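Long-range contact in beta-N-acetylhexosaminidase (Beutenbergia cavernae, PDB 5BU9), which probably hydrolyses terminal non-reducing N-acetyl-D-hexosamine residues from N-acetyl-beta-D-hexosaminides, as a member of glycosyl hydrolase family 3: residues Leu130-Asp135 and Asn168-Gly173. Numbering follows the deposited sequence.
Sequences LAPVMD and NAFSAG
P132 packs against F170 and S171 of helix 160-176. Its CB lies 3.7 Å from F170 CD1, with the ring met obliquely. The P132 ring and the F170 side chain run past each other in opposite directions. A131 extends the apolar patch, its CB 3.9 Å from F170 CE1. The F170 ring reaches both residues because its CG stands anti to the backbone N (chi1 175°). S171 OG also lies against the proline, 3.3 Å from P132 CD. This is a van der Waals contact; the hydroxyl is hydrogen-bonded to T181 OG1. With an alanine in place of F170, the ring contacts would be lost and a gap is likely to open beside A131 CB and P132 CB. The packing is looser at M134, a selenomethionine. Its chain bends at chi3 (80°), and its CE touches N168 OD1 at 3.8 Å, the two side chains crossing at about a right angle. N168 is partly exposed, whereas the residues round F170 are buried. The loop after strand 128-129 is thus packed against the next helix, which leads on to parallel strand 180-186. This is a beta-alpha-beta unit of the TIM-barrel fold, as in the N-terminal domain of family 3 glycosidases.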
ATOM      1  N   LEU A 130       2.853   4.950   1.742  1.00 28.42           N
ATOM      2  CA  LEU A 130       1.740   4.069   2.114  1.00 33.53           C
ATOM      3  C   LEU A 130       1.020   4.683   3.328  1.00 42.06           C
ATOM      4  O   LEU A 130       1.149   4.232   4.483  1.00 37.08           O
ATOM      5  CB  LEU A 130       2.228   2.627   2.390  1.00 25.46           C
ATOM      6  CG  LEU A 130       3.102   1.981   1.308  1.00 32.59           C
ATOM      7  CD1 LEU A 130       3.265   0.490   1.589  1.00 24.87           C
ATOM      8  CD2 LEU A 130       2.531   2.186  -0.097  1.00 26.79           C
ATOM      9  N   ALA A 131       0.248   5.723   3.031  1.00 29.00           N
ATOM     10  CA  ALA A 131      -0.460   6.545   4.017  1.00 32.55           C
ATOM     11  C   ALA A 131      -1.215   7.545   3.144  1.00 46.44           C
ATOM     12  O   ALA A 131      -0.822   7.738   2.015  1.00 31.75           O
ATOM     13  CB  ALA A 131       0.534   7.246   4.989  1.00 34.82           C
ATOM     14  N   PRO A 132      -2.277   8.202   3.646  1.00 28.85           N
ATOM     15  CA  PRO A 132      -2.790   8.191   5.015  1.00 43.87           C
ATOM     16  C   PRO A 132      -3.724   7.021   5.306  1.00 43.84           C
ATOM     17  O   PRO A 132      -4.383   6.502   4.413  1.00 30.98           O
ATOM     18  CB  PRO A 132      -3.553   9.511   5.094  1.00 46.24           C
ATOM     19  CG  PRO A 132      -4.130   9.661   3.665  1.00 36.23           C
ATOM     20  CD  PRO A 132      -3.075   9.085   2.762  1.00 34.32           C
ATOM     21  N   VAL A 133      -3.776   6.634   6.572  1.00 30.41           N
ATOM     22  CA  VAL A 133      -4.811   5.749   7.107  1.00 29.02           C
ATOM     23  C   VAL A 133      -6.179   6.424   7.084  1.00 34.60           C
ATOM     24  O   VAL A 133      -6.391   7.437   7.737  1.00 38.10           O
ATOM     25  CB  VAL A 133      -4.459   5.322   8.539  1.00 35.07           C
ATOM     26  CG1 VAL A 133      -5.623   4.661   9.203  1.00 27.10           C
ATOM     27  CG2 VAL A 133      -3.254   4.404   8.536  1.00 27.07           C
HETATM   28  N   MSE A 134      -7.122   5.861   6.348  1.00 29.21           N
HETATM   29  CA  MSE A 134      -8.473   6.407   6.358  1.00 32.19           C
HETATM   30  C   MSE A 134      -9.457   5.452   7.021  1.00 52.90           C
HETATM   31  O   MSE A 134     -10.670   5.581   6.850  1.00 37.95           O
HETATM   32  CB  MSE A 134      -8.917   6.746   4.942  1.00 29.65           C
HETATM   33  CG  MSE A 134      -7.993   7.764   4.302  1.00 40.22           C
HETATM   34 SE   MSE A 134      -8.779   8.650   2.765  0.72 44.78          SE
HETATM   35  CE  MSE A 134      -9.880   9.948   3.733  1.00 40.73           C
ATOM     36  N   ASP A 135      -8.913   4.502   7.778  1.00 32.49           N
ATOM     37  CA  ASP A 135      -9.701   3.614   8.594  1.00 31.69           C
ATOM     38  C   ASP A 135     -10.424   4.482   9.601  1.00 52.20           C
ATOM     39  O   ASP A 135      -9.867   5.469  10.053  1.00 37.75           O
ATOM     40  CB  ASP A 135      -8.822   2.584   9.330  1.00 28.07           C
ATOM     41  CG  ASP A 135      -8.133   1.613   8.397  1.00 64.02           C
ATOM     42  OD1 ASP A 135      -8.800   1.050   7.486  1.00 35.86           O
ATOM     43  OD2 ASP A 135      -6.913   1.410   8.598  1.00 33.50           O
ATOM     44  N   ASN A 168      -7.183  13.781   3.721  1.00 39.34           N
ATOM     45  CA  ASN A 168      -7.125  14.426   2.406  1.00 40.02           C
ATOM     46  C   ASN A 168      -6.170  15.621   2.430  1.00 47.85           C
ATOM     47  O   ASN A 168      -5.549  15.953   1.418  1.00 48.19           O
ATOM     48  CB  ASN A 168      -8.513  14.877   1.936  1.00 50.65           C
ATOM     49  CG  ASN A 168      -9.371  13.725   1.485  1.00 62.90           C
ATOM     50  OD1 ASN A 168      -8.871  12.615   1.277  1.00 51.99           O
ATOM     51  ND2 ASN A 168     -10.672  13.976   1.331  1.00 43.34           N
ATOM     52  N   ALA A 169      -6.069  16.258   3.595  1.00 42.21           N
ATOM     53  CA  ALA A 169      -5.158  17.367   3.785  1.00 43.11           C
ATOM     54  C   ALA A 169      -3.746  16.805   3.697  1.00 46.68           C
ATOM     55  O   ALA A 169      -2.897  17.344   2.994  1.00 42.42           O
ATOM     56  CB  ALA A 169      -5.396  18.024   5.104  1.00 44.11           C
ATOM     57  N   PHE A 170      -3.527  15.680   4.380  1.00 40.58           N
ATOM     58  CA  PHE A 170      -2.218  15.012   4.418  1.00 59.44           C
ATOM     59  C   PHE A 170      -1.813  14.635   2.991  1.00 39.91           C
ATOM     60  O   PHE A 170      -0.714  14.934   2.561  1.00 38.89           O
ATOM     61  CB  PHE A 170      -2.291  13.796   5.372  1.00 38.07           C
ATOM     62  CG  PHE A 170      -1.043  12.920   5.433  1.00 47.64           C
ATOM     63  CD1 PHE A 170      -0.811  11.930   4.479  1.00 35.45           C
ATOM     64  CD2 PHE A 170      -0.175  13.005   6.514  1.00 38.70           C
ATOM     65  CE1 PHE A 170       0.286  11.094   4.566  1.00 36.58           C
ATOM     66  CE2 PHE A 170       0.920  12.164   6.607  1.00 35.55           C
ATOM     67  CZ  PHE A 170       1.156  11.202   5.623  1.00 34.29           C
ATOM     68  N   SER A 171      -2.732  14.020   2.259  1.00 39.31           N
ATOM     69  CA  SER A 171      -2.487  13.618   0.879  1.00 50.27           C
ATOM     70  C   SER A 171      -2.116  14.831   0.032  1.00 46.56           C
ATOM     71  O   SER A 171      -1.151  14.793  -0.736  1.00 44.30           O
ATOM     72  CB  SER A 171      -3.728  12.908   0.280  1.00 37.25           C
ATOM     73  OG  SER A 171      -3.934  11.624   0.840  1.00 41.92           O
ATOM     74  N   ALA A 172      -2.880  15.911   0.181  1.00 46.03           N
ATOM     75  CA  ALA A 172      -2.649  17.124  -0.611  1.00 42.22           C
ATOM     76  C   ALA A 172      -1.230  17.700  -0.430  1.00 43.96           C
ATOM     77  O   ALA A 172      -0.589  18.089  -1.412  1.00 54.73           O
ATOM     78  CB  ALA A 172      -3.691  18.165  -0.282  1.00 43.79           C
ATOM     79  N   GLY A 173      -0.734  17.748   0.808  1.00 49.34           N
ATOM     80  CA  GLY A 173       0.607  18.258   1.063  1.00 50.68           C
ATOM     81  C   GLY A 173       1.685  17.327   0.524  1.00 41.47           C
ATOM     82  O   GLY A 173       2.727  17.740   0.027  1.00 54.12           O
TER